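Local coordinates for putative endo-1,4-beta-xylanase (Bacteroides thetaiotaomicron VPI-5482, PDB 5MSX), which probably hydrolyses O-glycosidic bonds as a family 43 glycoside hydrolase, with a role in arabinan or pectin breakdown, at residues I34-I39 with Y49-G54; Q57-S62 with K90-S95. All blocks are in the same frame, centred on the assembly; numbering follows the deposited sequence.

Contact 1: I34-I39 with Y49-G54. With EDO (1,2-ethanediol), chain U.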
loop_
_atom_site.group_PDB
_atom_site.type_symbol
_atom_site.label_atom_id
_atom_site.label_comp_id
_atom_site.label_asym_id
_atom_site.label_seq_id
_atom_site.Cartn_x
_atom_site.Cartn_y
_atom_site.Cartn_z
ATOM N N ILE C 34 -8.858 -12.630 -29.919
ATOM C CA ILE C 34 -8.624 -12.483 -28.507
ATOM C C ILE C 34 -9.676 -13.258 -27.714
ATOM O O ILE C 34 -10.811 -13.463 -28.192
ATOM C CB ILE C 34 -8.576 -11.005 -28.065
ATOM C CG1 ILE C 34 -9.917 -10.285 -28.283
ATOM C CG2 ILE C 34 -7.437 -10.277 -28.781
ATOM C CD1 ILE C 34 -10.106 -9.106 -27.345
ATOM N N ALA C 35 -9.264 -13.696 -26.534
ATOM C CA ALA C 35 -10.098 -14.425 -25.616
ATOM C C ALA C 35 -9.793 -14.011 -24.165
ATOM O O ALA C 35 -8.799 -13.332 -23.887
ATOM C CB ALA C 35 -9.853 -15.912 -25.787
ATOM N N ASP C 36 -10.649 -14.449 -23.256
ATOM C CA ASP C 36 -10.418 -14.326 -21.830
ATOM C C ASP C 36 -10.261 -12.833 -21.445
ATOM O O ASP C 36 -9.412 -12.487 -20.619
ATOM C CB ASP C 36 -9.161 -15.110 -21.377
ATOM C CG ASP C 36 -9.050 -16.535 -21.978
ATOM O OD1 ASP C 36 -10.067 -17.248 -22.116
ATOM O OD2 ASP C 36 -7.896 -16.942 -22.240
ATOM N N ALA C 37 -11.080 -11.976 -22.039
ATOM C CA ALA C 37 -10.869 -10.530 -21.996
ATOM C C ALA C 37 -11.237 -9.910 -20.655
ATOM O O ALA C 37 -12.203 -10.331 -19.993
ATOM C CB ALA C 37 -11.646 -9.850 -23.108
ATOM N N SER C 38 -10.444 -8.917 -20.258
ATOM C CA SER C 38 -10.679 -8.109 -19.078
ATOM C C SER C 38 -10.757 -6.710 -19.576
ATOM O O SER C 38 -9.774 -6.182 -20.060
ATOM C CB SER C 38 -9.527 -8.254 -18.078
ATOM O OG SER C 38 -9.542 -9.550 -17.512
ATOM N N ILE C 39 -11.956 -6.137 -19.538
ATOM C CA ILE C 39 -12.213 -4.841 -20.108
ATOM C C ILE C 39 -12.638 -3.888 -18.991
ATOM O O ILE C 39 -13.386 -4.266 -18.081
ATOM C CB ILE C 39 -13.275 -4.938 -21.199
ATOM C CG1 ILE C 39 -12.760 -5.813 -22.376
ATOM C CG2 ILE C 39 -13.686 -3.546 -21.677
ATOM C CD1 ILE C 39 -13.886 -6.386 -23.228
ATOM N N TYR C 49 -7.370 -6.003 -21.808
ATOM C CA TYR C 49 -6.312 -6.948 -21.595
ATOM C C TYR C 49 -6.873 -8.354 -21.867
ATOM O O TYR C 49 -7.856 -8.768 -21.248
ATOM C CB TYR C 49 -5.879 -6.891 -20.135
ATOM C CG TYR C 49 -5.346 -5.546 -19.652
ATOM C CD1 TYR C 49 -3.994 -5.197 -19.839
ATOM C CD2 TYR C 49 -6.153 -4.651 -18.964
ATOM C CE1 TYR C 49 -3.487 -3.988 -19.370
ATOM C CE2 TYR C 49 -5.649 -3.439 -18.501
ATOM C CZ TYR C 49 -4.318 -3.121 -18.685
ATOM O OH TYR C 49 -3.823 -1.918 -18.222
ATOM N N ALA C 50 -6.224 -9.113 -22.722
ATOM C CA ALA C 50 -6.767 -10.398 -23.151
ATOM C C ALA C 50 -5.656 -11.370 -23.507
ATOM O O ALA C 50 -4.486 -10.973 -23.604
ATOM C CB ALA C 50 -7.712 -10.192 -24.335
ATOM N N THR C 51 -6.024 -12.646 -23.631
ATOM C CA THR C 51 -5.192 -13.628 -24.305
ATOM C C THR C 51 -5.213 -13.315 -25.818
ATOM O O THR C 51 -6.297 -13.177 -26.415
ATOM C CB THR C 51 -5.746 -15.043 -24.102
ATOM O OG1 THR C 51 -5.923 -15.315 -22.714
ATOM C CG2 THR C 51 -4.846 -16.117 -24.774
ATOM N N THR C 52 -4.037 -13.231 -26.438
ATOM C CA THR C 52 -3.971 -13.101 -27.871
ATOM C C THR C 52 -3.914 -14.519 -28.505
ATOM O O THR C 52 -3.069 -15.333 -28.164
ATOM C CB THR C 52 -2.800 -12.194 -28.294
ATOM O OG1 THR C 52 -2.993 -10.864 -27.751
ATOM C CG2 THR C 52 -2.712 -12.140 -29.836
ATOM N N ASP C 53 -4.867 -14.791 -29.397
ATOM C CA ASP C 53 -5.110 -16.108 -30.027
ATOM C C ASP C 53 -4.513 -16.012 -31.461
ATOM O O ASP C 53 -3.868 -15.036 -31.795
ATOM C CB ASP C 53 -6.657 -16.343 -30.105
ATOM C CG ASP C 53 -7.202 -17.388 -29.110
ATOM O OD1 ASP C 53 -6.564 -17.706 -28.056
ATOM O OD2 ASP C 53 -8.334 -17.899 -29.396
ATOM N N GLY C 54 -4.768 -16.998 -32.318
ATOM C CA GLY C 54 -4.425 -16.901 -33.740
ATOM C C GLY C 54 -2.951 -17.215 -34.038
ATOM O O GLY C 54 -2.487 -16.899 -35.129
HETATM C C1 EDO U . -6.779 -21.290 -22.241
HETATM O O1 EDO U . -8.064 -21.293 -21.601
HETATM C C2 EDO U . -6.434 -19.906 -22.735
HETATM O O2 EDO U . -7.626 -19.252 -23.135
#
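The antiparallel pairing of I34-I39 with Y49-G54, in a family 43 propeller blade, is broken by a beta bulge at D36, the predicted catalytic proton acceptor. A35 and T51 form a hydrogen-bonded antiparallel pair, A35 N to T51 O 3.0 Å and T51 N to A35 O 2.9 Å, the second bond the more bent of the two (138° at the hydrogen). S38 and Y49 form the next such pair, with S38 N 2.8 Å from Y49 O. Between them the register slips by one residue where the chain turns at D36. A50 fills the inside of this corner: its CB lies 3.9 Å from I34 CB and also touches A37 CB, while A35 O approaches the same methyl. In the five-bladed beta-propeller of this family, the inner strands of the blades line the central cavity, where the catalytic carboxylates gather; D154, the predicted pKa modulator, is close by and H260 touches D36. T51 OG1 donates to D36 OD2 across 2.6 Å, reaching it on the anti side and 17° out of the carboxylate plane. The threonine hydroxyl is turned to the acid with OG1 anti to its own carbonyl carbon (chi1 -54°); A93 N in turn donates to this hydroxyl, a second-shell bond that would steady it toward OD2. O2 of an ethanediol, probably from the crystallisation liquor, is modelled doubtfully close to D36 OD2, at 2.5 Å, and R286 holds that diol too. R286 also forms a salt bridge with D53, whose CB comes within 4.3 Å of I34 N.

Contact 2: Q57-S62 with K90-S95. With EDO (1,2-ethanediol), chain B.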
loop_
_atom_site.group_PDB
_atom_site.type_symbol
_atom_site.label_atom_id
_atom_site.label_comp_id
_atom_site.label_asym_id
_atom_site.label_seq_id
_atom_site.Cartn_x
_atom_site.Cartn_y
_atom_site.Cartn_z
ATOM N N GLN C 57 -0.791 -22.890 -32.982
ATOM C CA GLN C 57 -0.323 -24.098 -32.310
ATOM C C GLN C 57 -1.228 -24.544 -31.166
ATOM O O GLN C 57 -0.785 -25.195 -30.209
ATOM C CB GLN C 57 1.140 -23.925 -31.880
ATOM C CG GLN C 57 2.074 -23.779 -33.084
ATOM C CD GLN C 57 3.538 -23.800 -32.694
ATOM O OE1 GLN C 57 3.981 -24.697 -31.974
ATOM N NE2 GLN C 57 4.294 -22.797 -33.141
ATOM N N GLY C 58 -2.525 -24.271 -31.306
ATOM C CA GLY C 58 -3.482 -24.483 -30.227
ATOM C C GLY C 58 -2.991 -23.840 -28.930
ATOM O O GLY C 58 -2.421 -22.728 -28.923
ATOM N N LEU C 59 -3.126 -24.597 -27.856
ATOM C CA LEU C 59 -2.744 -24.152 -26.533
ATOM C C LEU C 59 -1.248 -24.237 -26.208
ATOM O O LEU C 59 -0.879 -23.958 -25.085
ATOM C CB LEU C 59 -3.557 -24.925 -25.488
ATOM C CG LEU C 59 -5.059 -24.613 -25.513
ATOM C CD1 LEU C 59 -5.783 -25.548 -24.571
ATOM C CD2 LEU C 59 -5.351 -23.156 -25.162
ATOM N N LYS C 60 -0.396 -24.575 -27.174
ATOM C CA LYS C 60 1.032 -24.767 -26.916
ATOM C C LYS C 60 1.752 -23.437 -26.902
ATOM O O LYS C 60 2.780 -23.297 -26.242
ATOM C CB LYS C 60 1.660 -25.667 -27.987
ATOM C CG LYS C 60 1.076 -27.069 -28.054
ATOM C CD LYS C 60 1.728 -27.884 -29.173
ATOM C CE LYS C 60 0.887 -29.094 -29.565
ATOM N NZ LYS C 60 1.389 -29.714 -30.824
ATOM N N THR C 61 1.230 -22.466 -27.657
ATOM C CA THR C 61 1.731 -21.101 -27.640
ATOM C C THR C 61 0.560 -20.091 -27.591
ATOM O O THR C 61 -0.593 -20.455 -27.769
ATOM C CB THR C 61 2.510 -20.820 -28.917
ATOM O OG1 THR C 61 1.638 -20.988 -30.032
ATOM C CG2 THR C 61 3.732 -21.763 -29.067
ATOM N N SER C 62 0.881 -18.811 -27.412
ATOM C CA SER C 62 -0.120 -17.755 -27.506
ATOM C C SER C 62 0.545 -16.606 -28.205
ATOM O O SER C 62 1.732 -16.653 -28.450
ATOM C CB SER C 62 -0.575 -17.322 -26.107
ATOM O OG SER C 62 0.443 -16.534 -25.473
ATOM N N LYS C 90 4.214 -17.734 -22.988
ATOM C CA LYS C 90 2.802 -18.024 -23.199
ATOM C C LYS C 90 1.975 -17.285 -22.139
ATOM O O LYS C 90 2.181 -17.466 -20.961
ATOM C CB LYS C 90 2.573 -19.510 -23.102
ATOM C CG LYS C 90 1.223 -19.969 -23.630
ATOM C CD LYS C 90 1.142 -21.481 -23.590
ATOM C CE LYS C 90 1.040 -22.017 -22.179
ATOM N NZ LYS C 90 0.641 -23.450 -22.234
ATOM N N TYR C 91 1.050 -16.449 -22.588
ATOM C CA TYR C 91 0.438 -15.411 -21.775
ATOM C C TYR C 91 -1.086 -15.540 -21.881
ATOM O O TYR C 91 -1.631 -15.335 -22.944
ATOM C CB TYR C 91 0.894 -14.056 -22.302
ATOM C CG TYR C 91 0.544 -12.922 -21.389
ATOM C CD1 TYR C 91 1.409 -12.534 -20.372
ATOM C CD2 TYR C 91 -0.664 -12.227 -21.530
ATOM C CE1 TYR C 91 1.098 -11.480 -19.527
ATOM C CE2 TYR C 91 -0.986 -11.172 -20.672
ATOM C CZ TYR C 91 -0.093 -10.805 -19.676
ATOM O OH TYR C 91 -0.358 -9.765 -18.821
ATOM N N TRP C 92 -1.722 -15.924 -20.794
ATOM C CA TRP C 92 -3.129 -16.170 -20.715
ATOM C C TRP C 92 -3.828 -15.339 -19.659
ATOM O O TRP C 92 -3.318 -15.168 -18.528
ATOM C CB TRP C 92 -3.383 -17.616 -20.289
ATOM C CG TRP C 92 -3.038 -18.649 -21.291
ATOM C CD1 TRP C 92 -2.776 -18.471 -22.614
ATOM C CD2 TRP C 92 -2.975 -20.042 -21.047
ATOM N NE1 TRP C 92 -2.536 -19.665 -23.198
ATOM C CE2 TRP C 92 -2.661 -20.654 -22.259
ATOM C CE3 TRP C 92 -3.172 -20.832 -19.907
ATOM C CZ2 TRP C 92 -2.502 -22.042 -22.383
ATOM C CZ3 TRP C 92 -3.007 -22.202 -20.006
ATOM C CH2 TRP C 92 -2.677 -22.805 -21.242
ATOM N N ALA C 93 -5.026 -14.905 -20.032
ATOM C CA ALA C 93 -6.091 -14.594 -19.105
ATOM C C ALA C 93 -5.680 -13.584 -17.994
ATOM O O ALA C 93 -5.823 -13.844 -16.816
ATOM C CB ALA C 93 -6.646 -15.888 -18.535
ATOM N N PRO C 94 -5.152 -12.437 -18.394
ATOM C CA PRO C 94 -4.846 -11.406 -17.406
ATOM C C PRO C 94 -6.119 -10.885 -16.748
ATOM O O PRO C 94 -7.190 -10.758 -17.410
ATOM C CB PRO C 94 -4.237 -10.277 -18.237
ATOM C CG PRO C 94 -4.836 -10.454 -19.581
ATOM C CD PRO C 94 -5.081 -11.925 -19.764
ATOM N N SER C 95 -5.970 -10.536 -15.477
ATOM C CA SER C 95 -7.017 -9.865 -14.727
ATOM C C SER C 95 -7.191 -8.468 -15.264
ATOM O O SER C 95 -6.491 -8.048 -16.181
ATOM C CB SER C 95 -6.624 -9.809 -13.249
ATOM O OG SER C 95 -5.476 -8.982 -13.080
HETATM C C1 EDO B . -5.593 -24.175 -35.347
HETATM O O1 EDO B . -5.179 -22.949 -35.961
HETATM C C2 EDO B . -4.698 -24.500 -34.157
HETATM O O2 EDO B . -4.129 -23.320 -33.568
#
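The side chain of K90 lies over an indole and ends on a backbone carbonyl: its CE stands 3.5 Å above the plane of W92, offset toward the rim, and its NZ reaches L59 O at 3.3 Å, nearly in line with that C=O. A bend at chi3 (71°) in an otherwise extended chain brings the ammonium round to L59, and CD brushes K60 O at 3.6 Å. L59 O also lies at the indole edge, near its plane, 3.7 Å from W92 CZ2; L59 CD2 meets the same ring carbon as the two side chains cross at about a right angle. The contact packs the loop between strands 45-52 and 67-70 of the first propeller blade against strand 91-92, the start of the next sheet, at the surface near the predicted active site. At the other end S62 OG accepts a hydrogen bond from Y91 N at 2.9 Å, almost straight (171°), set there by a chi1 of 74° that places OG between the backbone N and carbonyl carbon. With an alanine here instead of K90, L59 O is likely to lose its ammonium partner and one W92 face part of its cover.

From the N terminus, contact 1 comes first: I34-I39 leads into the first strand of the 37-42/45-52 hairpin and Y49-G54 returns beside it, closing a short loop of nine residues. Contact 2 begins just afterwards, so the two are in series, neither nested nor crossed; its 27-residue loop includes strands 67-70 and 78-79 before the chain comes back at K90-S95. That return brings the second segment against the hairpin of contact 1, where S38 OG meets P94 O at 2.6 Å, a probable hydrogen bond, next to the tie between T51 and A93. Strand 91-92 and the residues after it thus tie the first sheet to the second beside D36.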